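PDB 3WWX: S12 family peptidase from Streptomyces sp. 82F2, which probably hydrolyses amide bonds with a preference for D-amino acid substrates, as a D-stereospecific amidohydrolase of the beta-lactamase-like family. Local coordinates for residues 47-52 against 308-313; 54-59 against 299-304. One frame throughout, in Å; residues are numbered along the deposited sequence.

Interaction 1. Residues 47-52 against 308-313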
ATOM      1  N   ASP A  47      11.787 -13.893   2.430  1.00 11.23           N
ATOM      2  CA  ASP A  47      11.933 -12.718   3.303  1.00  9.53           C
ATOM      3  C   ASP A  47      10.607 -11.988   3.473  1.00 10.42           C
ATOM      4  O   ASP A  47       9.839 -11.772   2.506  1.00 10.80           O
ATOM      5  CB  ASP A  47      12.983 -11.728   2.803  1.00 11.28           C
ATOM      6  CG  ASP A  47      14.421 -12.177   3.074  1.00  9.46           C
ATOM      7  OD1 ASP A  47      14.613 -13.254   3.688  1.00 13.55           O
ATOM      8  OD2 ASP A  47      15.332 -11.442   2.641  1.00 12.05           O
ATOM      9  N   ARG A  48      10.369 -11.590   4.712  1.00  9.90           N
ATOM     10  CA  ARG A  48       9.221 -10.771   5.066  1.00  9.07           C
ATOM     11  C   ARG A  48       9.670  -9.324   5.080  1.00 10.09           C
ATOM     12  O   ARG A  48      10.810  -9.014   5.440  1.00 11.40           O
ATOM     13  CB  ARG A  48       8.675 -11.217   6.429  1.00 10.83           C
ATOM     14  CG  ARG A  48       8.190 -12.677   6.387  1.00 12.55           C
ATOM     15  CD  ARG A  48       7.616 -13.255   7.689  1.00 13.32           C
ATOM     16  NE  ARG A  48       7.310 -14.665   7.472  1.00 15.59           N
ATOM     17  CZ  ARG A  48       6.722 -15.480   8.347  1.00 18.62           C
ATOM     18  NH1 ARG A  48       6.342 -15.049   9.517  1.00 17.68           N
ATOM     19  NH2 ARG A  48       6.505 -16.745   8.024  1.00 23.46           N
ATOM     20  N   TYR A  49       8.770  -8.432   4.704  1.00  9.02           N
ATOM     21  CA  TYR A  49       9.100  -7.026   4.552  1.00  8.01           C
ATOM     22  C   TYR A  49       7.887  -6.159   4.817  1.00  8.56           C
ATOM     23  O   TYR A  49       6.733  -6.610   4.761  1.00  8.62           O
ATOM     24  CB  TYR A  49       9.680  -6.757   3.152  1.00 10.09           C
ATOM     25  CG  TYR A  49       8.939  -7.415   1.993  1.00  9.88           C
ATOM     26  CD1 TYR A  49       9.294  -8.668   1.545  1.00  8.97           C
ATOM     27  CD2 TYR A  49       7.903  -6.773   1.346  1.00 10.27           C
ATOM     28  CE1 TYR A  49       8.650  -9.263   0.473  1.00  9.25           C
ATOM     29  CE2 TYR A  49       7.231  -7.371   0.283  1.00  9.41           C
ATOM     30  CZ  TYR A  49       7.616  -8.613  -0.154  1.00  9.72           C
ATOM     31  OH  TYR A  49       6.977  -9.202  -1.239  1.00 10.25           O
ATOM     32  N   ARG A  50       8.164  -4.906   5.139  1.00  8.80           N
ATOM     33  CA  ARG A  50       7.144  -3.892   5.320  1.00  8.84           C
ATOM     34  C   ARG A  50       6.555  -3.555   3.968  1.00  7.94           C
ATOM     35  O   ARG A  50       7.252  -3.007   3.100  1.00  9.47           O
ATOM     36  CB  ARG A  50       7.779  -2.659   5.959  1.00  7.85           C
ATOM     37  CG  ARG A  50       8.411  -2.942   7.323  1.00  8.80           C
ATOM     38  CD  ARG A  50       8.754  -1.629   8.042  1.00  8.36           C
ATOM     39  NE  ARG A  50       9.535  -1.884   9.254  1.00  9.02           N
ATOM     40  CZ  ARG A  50       9.015  -2.324  10.396  1.00  8.05           C
ATOM     41  NH1 ARG A  50       7.719  -2.490  10.527  1.00  9.25           N
ATOM     42  NH2 ARG A  50       9.801  -2.584  11.424  1.00  9.49           N
ATOM     43  N   VAL A  51       5.283  -3.878   3.752  1.00  8.49           N
ATOM     44  CA  VAL A  51       4.676  -3.702   2.426  1.00  8.05           C
ATOM     45  C   VAL A  51       4.215  -2.270   2.164  1.00  8.41           C
ATOM     46  O   VAL A  51       3.736  -1.955   1.068  1.00  8.80           O
ATOM     47  CB  VAL A  51       3.518  -4.681   2.197  1.00  7.94           C
ATOM     48  CG1 VAL A  51       3.953  -6.090   2.509  1.00 10.72           C
ATOM     49  CG2 VAL A  51       2.294  -4.308   3.031  1.00  8.98           C
ATOM     50  N   GLY A  52       4.388  -1.402   3.151  1.00  8.77           N
ATOM     51  CA  GLY A  52       3.968  -0.020   2.984  1.00  9.84           C
ATOM     52  C   GLY A  52       2.553   0.122   2.460  1.00  8.95           C
ATOM     53  O   GLY A  52       1.642  -0.553   2.927  1.00  8.94           O
ATOM     54  N   SER A 308      12.111   0.048   2.193  1.00  8.97           N
ATOM     55  CA  SER A 308      11.271  -1.003   1.648  1.00  8.15           C
ATOM     56  C   SER A 308      10.412  -0.513   0.493  1.00  8.29           C
ATOM     57  O   SER A 308       9.457   0.238   0.688  1.00  9.93           O
ATOM     58  CB  SER A 308      10.388  -1.590   2.738  1.00  9.61           C
ATOM     59  OG  SER A 308       9.743  -2.752   2.224  1.00  9.23           O
ATOM     60  N   SER A 309      10.771  -0.948  -0.707  1.00  9.29           N
ATOM     61  CA  SER A 309      10.010  -0.645  -1.929  1.00  8.93           C
ATOM     62  C   SER A 309       9.394  -1.952  -2.393  1.00  9.64           C
ATOM     63  O   SER A 309      10.119  -2.866  -2.774  1.00 10.72           O
ATOM     64  CB  SER A 309      10.914  -0.071  -3.003  1.00 12.69           C
ATOM     65  OG  SER A 309      10.159   0.293  -4.149  1.00 20.68           O
ATOM     66  N   SER A 310       8.063  -2.040  -2.328  1.00  9.88           N
ATOM     67  CA  SER A 310       7.344  -3.278  -2.577  1.00 10.30           C
ATOM     68  C   SER A 310       6.484  -3.156  -3.813  1.00  9.62           C
ATOM     69  O   SER A 310       6.063  -2.062  -4.199  1.00 10.86           O
ATOM     70  CB  SER A 310       6.445  -3.627  -1.388  1.00  9.98           C
ATOM     71  OG  SER A 310       7.217  -3.774  -0.210  1.00  9.78           O
ATOM     72  N   LEU A 311       6.259  -4.301  -4.449  1.00 10.45           N
ATOM     73  CA  LEU A 311       5.389  -4.362  -5.608  1.00 10.92           C
ATOM     74  C   LEU A 311       4.499  -5.600  -5.479  1.00 11.32           C
ATOM     75  O   LEU A 311       4.870  -6.608  -4.880  1.00 10.18           O
ATOM     76  CB  LEU A 311       6.205  -4.357  -6.917  1.00 12.21           C
ATOM     77  CG  LEU A 311       7.153  -5.523  -7.096  1.00 13.25           C
ATOM     78  CD1 LEU A 311       6.486  -6.635  -7.910  1.00 15.60           C
ATOM     79  CD2 LEU A 311       8.454  -5.064  -7.775  1.00 18.59           C
ATOM     80  N   ALA A 312       3.305  -5.494  -6.051  1.00 11.58           N
ATOM     81  CA  ALA A 312       2.329  -6.593  -6.052  1.00  9.99           C
ATOM     82  C   ALA A 312       1.366  -6.332  -7.188  1.00  8.69           C
ATOM     83  O   ALA A 312       0.750  -5.269  -7.251  1.00 10.22           O
ATOM     84  CB  ALA A 312       1.576  -6.657  -4.740  1.00 11.19           C
ATOM     85  N   GLN A 313       1.258  -7.290  -8.101  1.00  9.72           N
ATOM     86  CA  GLN A 313       0.446  -7.108  -9.309  1.00 10.67           C
ATOM     87  C   GLN A 313      -0.173  -8.424  -9.731  1.00 10.52           C
ATOM     88  O   GLN A 313       0.423  -9.477  -9.545  1.00 10.80           O
ATOM     89  CB  GLN A 313       1.325  -6.602 -10.456  1.00  9.98           C
ATOM     90  CG  GLN A 313       1.934  -5.203 -10.218  1.00 10.49           C
ATOM     91  CD  GLN A 313       0.916  -4.075 -10.180  1.00 12.37           C
ATOM     92  OE1 GLN A 313      -0.177  -4.175 -10.749  1.00 13.74           O
ATOM     93  NE2 GLN A 313       1.286  -2.967  -9.549  1.00 15.58           N
TER
HETATM   94  O   HOH W   1       7.028  -1.235   0.899  1.00  9.39           O
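S308 meets R50 through a single direct hydrogen bond. S308 OG donates to R50 O at 2.7 Å. The donor sits 17° off the carbonyl plane, with a C=O...donor angle of 143°. At S308, chi1 of -171° swings OG beside the carbonyl carbon, where it can meet R50 O. Water 1 adds a second route. It donates to R50 O at 2.8 Å and to S308 O, also at 2.8 Å. It accepts from S310 OG at 2.8 Å. R50 O thus takes two bonds, one from a hydroxyl and one from the water. S310 OG also packs obliquely against the Y49 ring, 3.4 Å from Y49 CD2, and lies 3.7 Å from V51 CA.

In the second shell, N325 ND2 is hydrogen-bonded to both S308 OG and S310 OG, and so bridges the two hydroxyls. Y49 OH is held by S244. The R50 side chain turns away from the serines to S227 O. On the other face of strand 308-315, S309 touches the bound diamine.

The contact is buried and largely polar, and no charged pair spans the two segments. Each serine hydroxyl can accept from the N325 amide while it donates onward. Short strand 49-50, which pairs with 241-242, is thus linked to strand 308-315 of the main sheet by hydroxyls and a water rather than by backbone pairing.

Interaction 2. Residues 54-59 against 299-304. With DIA (octane 1,8-diamine), chain B.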
ATOM      1  N   ILE A  54       0.811  -0.891   0.109  1.00  8.68           N
ATOM      2  CA  ILE A  54       0.002  -2.059  -0.224  1.00  9.13           C
ATOM      3  C   ILE A  54      -1.071  -2.328   0.843  1.00  8.86           C
ATOM      4  O   ILE A  54      -2.146  -2.871   0.551  1.00  9.80           O
ATOM      5  CB  ILE A  54       0.930  -3.253  -0.476  1.00  7.46           C
ATOM      6  CG1 ILE A  54       1.544  -3.148  -1.869  1.00 10.05           C
ATOM      7  CG2 ILE A  54       0.215  -4.595  -0.295  1.00 10.09           C
ATOM      8  CD1 ILE A  54       2.764  -4.034  -2.059  1.00 10.21           C
ATOM      9  N   THR A  55      -0.796  -1.909   2.076  1.00  8.30           N
ATOM     10  CA  THR A  55      -1.776  -2.003   3.154  1.00  8.77           C
ATOM     11  C   THR A  55      -3.107  -1.407   2.744  1.00  9.92           C
ATOM     12  O   THR A  55      -4.173  -1.890   3.148  1.00  9.63           O
ATOM     13  CB  THR A  55      -1.264  -1.258   4.394  1.00  7.65           C
ATOM     14  OG1 THR A  55      -0.009  -1.815   4.824  1.00  8.63           O
ATOM     15  CG2 THR A  55      -2.257  -1.318   5.545  1.00  9.35           C
ATOM     16  N   LYS A  56      -3.068  -0.350   1.940  1.00  9.54           N
ATOM     17  CA  LYS A  56      -4.287   0.316   1.508  1.00  7.49           C
ATOM     18  C   LYS A  56      -5.278  -0.640   0.851  1.00  9.57           C
ATOM     19  O   LYS A  56      -6.478  -0.457   0.984  1.00  9.37           O
ATOM     20  CB  LYS A  56      -3.970   1.450   0.548  1.00  9.22           C
ATOM     21  CG  LYS A  56      -3.282   2.627   1.203  1.00  8.55           C
ATOM     22  CD  LYS A  56      -3.183   3.813   0.252  1.00  9.83           C
ATOM     23  CE  LYS A  56      -2.580   5.036   0.924  1.00  9.14           C
ATOM     24  NZ  LYS A  56      -1.164   4.858   1.285  1.00 10.88           N
ATOM     25  N   THR A  57      -4.801  -1.628   0.100  1.00  9.17           N
ATOM     26  CA  THR A  57      -5.733  -2.543  -0.547  1.00  8.31           C
ATOM     27  C   THR A  57      -6.492  -3.360   0.497  1.00  9.96           C
ATOM     28  O   THR A  57      -7.686  -3.641   0.330  1.00  9.77           O
ATOM     29  CB  THR A  57      -5.011  -3.474  -1.512  1.00  8.63           C
ATOM     30  OG1 THR A  57      -4.157  -2.715  -2.366  1.00  9.41           O
ATOM     31  CG2 THR A  57      -6.021  -4.235  -2.347  1.00 10.33           C
ATOM     32  N   PHE A  58      -5.809  -3.738   1.578  1.00  9.12           N
ATOM     33  CA  PHE A  58      -6.464  -4.456   2.670  1.00  8.86           C
ATOM     34  C   PHE A  58      -7.528  -3.573   3.325  1.00 10.53           C
ATOM     35  O   PHE A  58      -8.656  -3.995   3.561  1.00 10.51           O
ATOM     36  CB  PHE A  58      -5.444  -4.920   3.708  1.00  9.43           C
ATOM     37  CG  PHE A  58      -4.521  -6.004   3.211  1.00  9.38           C
ATOM     38  CD1 PHE A  58      -3.368  -5.678   2.509  1.00 10.28           C
ATOM     39  CD2 PHE A  58      -4.789  -7.336   3.449  1.00  9.46           C
ATOM     40  CE1 PHE A  58      -2.496  -6.660   2.048  1.00  9.96           C
ATOM     41  CE2 PHE A  58      -3.914  -8.329   2.972  1.00  9.62           C
ATOM     42  CZ  PHE A  58      -2.774  -7.989   2.290  1.00 10.29           C
ATOM     43  N   THR A  59      -7.174  -2.336   3.626  1.00  9.30           N
ATOM     44  CA  THR A  59      -8.110  -1.398   4.218  1.00  9.65           C
ATOM     45  C   THR A  59      -9.355  -1.195   3.356  1.00 11.16           C
ATOM     46  O   THR A  59     -10.497  -1.247   3.865  1.00 11.04           O
ATOM     47  CB  THR A  59      -7.378  -0.068   4.465  1.00  9.26           C
ATOM     48  OG1 THR A  59      -6.277  -0.331   5.339  1.00  9.88           O
ATOM     49  CG2 THR A  59      -8.288   0.988   5.063  1.00 10.49           C
ATOM     50  N   TRP A 299      -3.309  -5.245 -12.137  1.00 10.26           N
ATOM     51  CA  TRP A 299      -4.002  -4.638 -11.011  1.00  9.46           C
ATOM     52  C   TRP A 299      -3.194  -4.904  -9.756  1.00 10.44           C
ATOM     53  O   TRP A 299      -2.719  -6.015  -9.530  1.00 10.27           O
ATOM     54  CB  TRP A 299      -5.416  -5.240 -10.852  1.00 11.28           C
ATOM     55  CG  TRP A 299      -6.302  -4.870 -11.996  1.00 10.76           C
ATOM     56  CD1 TRP A 299      -6.367  -5.482 -13.224  1.00 12.07           C
ATOM     57  CD2 TRP A 299      -7.242  -3.794 -12.032  1.00 10.48           C
ATOM     58  NE1 TRP A 299      -7.274  -4.828 -14.023  1.00 13.31           N
ATOM     59  CE2 TRP A 299      -7.832  -3.796 -13.311  1.00 11.61           C
ATOM     60  CE3 TRP A 299      -7.634  -2.819 -11.110  1.00 12.06           C
ATOM     61  CZ2 TRP A 299      -8.807  -2.874 -13.691  1.00 12.72           C
ATOM     62  CZ3 TRP A 299      -8.591  -1.896 -11.482  1.00 14.49           C
ATOM     63  CH2 TRP A 299      -9.166  -1.921 -12.772  1.00 13.43           C
ATOM     64  N   GLY A 300      -3.048  -3.898  -8.908  1.00 10.51           N
ATOM     65  CA  GLY A 300      -2.253  -4.104  -7.706  1.00 11.63           C
ATOM     66  C   GLY A 300      -1.955  -2.791  -7.019  1.00 10.62           C
ATOM     67  O   GLY A 300      -2.760  -1.872  -7.056  1.00 11.25           O
ATOM     68  N   HIS A 301      -0.789  -2.695  -6.397  1.00  9.31           N
ATOM     69  CA  HIS A 301      -0.428  -1.478  -5.684  1.00  8.72           C
ATOM     70  C   HIS A 301       1.059  -1.542  -5.408  1.00 10.02           C
ATOM     71  O   HIS A 301       1.618  -2.620  -5.227  1.00 11.75           O
ATOM     72  CB  HIS A 301      -1.214  -1.399  -4.363  1.00  9.66           C
ATOM     73  CG  HIS A 301      -1.534  -0.003  -3.905  1.00  8.77           C
ATOM     74  ND1 HIS A 301      -0.621   0.818  -3.281  1.00 10.30           N
ATOM     75  CD2 HIS A 301      -2.698   0.690  -3.942  1.00  9.59           C
ATOM     76  CE1 HIS A 301      -1.208   1.971  -2.978  1.00  9.26           C
ATOM     77  NE2 HIS A 301      -2.460   1.918  -3.370  1.00  9.53           N
ATOM     78  N   GLY A 302       1.690  -0.371  -5.363  1.00 11.69           N
ATOM     79  CA  GLY A 302       3.074  -0.307  -4.924  1.00 11.94           C
ATOM     80  C   GLY A 302       3.112   0.006  -3.447  1.00 11.10           C
ATOM     81  O   GLY A 302       2.129   0.475  -2.876  1.00 12.42           O
ATOM     82  N   GLY A 303       4.250  -0.262  -2.826  1.00 11.15           N
ATOM     83  CA  GLY A 303       4.457   0.084  -1.437  1.00 10.61           C
ATOM     84  C   GLY A 303       5.772   0.788  -1.236  1.00 10.50           C
ATOM     85  O   GLY A 303       6.791   0.415  -1.800  1.00 12.17           O
ATOM     86  N   GLY A 304       5.732   1.842  -0.427  1.00 12.40           N
ATOM     87  CA  GLY A 304       6.935   2.521   0.004  1.00 12.31           C
ATOM     88  C   GLY A 304       6.839   2.861   1.488  1.00 15.23           C
ATOM     89  O   GLY A 304       5.852   3.413   1.977  1.00 19.97           O
TER
HETATM   90  N1  DIA B 401      13.380   9.135   3.680  1.00 34.88           N
HETATM   91  C1  DIA B 401      12.896   8.250   4.689  1.00 27.45           C
HETATM   92  C2  DIA B 401      12.251   6.958   4.233  1.00 28.36           C
HETATM   93  C3  DIA B 401      11.504   7.049   2.943  1.00 28.24           C
HETATM   94  C4  DIA B 401      10.014   6.788   2.982  1.00 31.68           C
HETATM   95  C5  DIA B 401       9.603   5.651   2.085  1.00 33.32           C
HETATM   96  C6  DIA B 401      10.129   5.749   0.674  1.00 31.32           C
HETATM   97  C7  DIA B 401       9.827   4.512  -0.111  1.00 31.80           C
HETATM   98  C8  DIA B 401      10.174   4.771  -1.551  1.00 32.97           C
HETATM   99  N8  DIA B 401      10.367   3.520  -2.196  1.00 34.07           N
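I54 lays its longer branch along the backbone of H301. I54 CG1 comes within 3.4 Å of H301 O, and I54 CD1 is 3.7 Å from the same oxygen. The torsion chi1 of -78° places CG1 beside the nitrogen of I54, from where CD1 comes to 4.1 Å from G303 N.

H301 CB lies next to this branch, and its ring stands beside the start of the helix. H301 ND1 donates to G302 O at 2.8 Å, nearly straight at 169°, in the ring plane and onto a carbonyl lone pair. H301 NE2 is bonded to Y283 OH, so both ring nitrogens are held and the ring rotation is fixed. T57 OG1 approaches H301 CB to 3.8 Å but makes its hydrogen bonds with G286 O and Y251 OH. The K56 chain runs at a slant past the H301 side chain, with K56 CD 4.2 Å from H301 NE2. The K56 amine itself goes to Y158, N160 and A237 O. K56 is the lysine of the SxxK motif known in this family.

G303 is buried against I54, while G302 and G304 on either side of it are partly exposed. G304 makes no contact with 54-59, and G304 CA lies 3.5 Å from DIA C7.

Helix 244-255 covers one side, with Y251 touching I54 and H301. Helix 160-174 meets K56 through F163. Strand 297-305 lies between strands 308-315 and 288-291, so this contact seats the start of helix 55-68 on the main sheet.

In the fold
From the N terminus, the chain runs through strands 24-31 and 36-41 at one end of the main sheet. It then reaches 47-52 and, almost at once, helix 55-68. Most of the helices follow before it returns to the sheet at 299-304. That return closes the loop of interaction 2. A turn later, 308-313 closes the loop of interaction 1, so interaction 2 is nested inside it. Strands 297-305 and 308-315 are antiparallel neighbours, and backbone bonds such as S310 with G303 join the two contacts directly. Together they tie strand 49-50 and helix 55-68 to adjacent strands of the sheet, beside the diamine pocket.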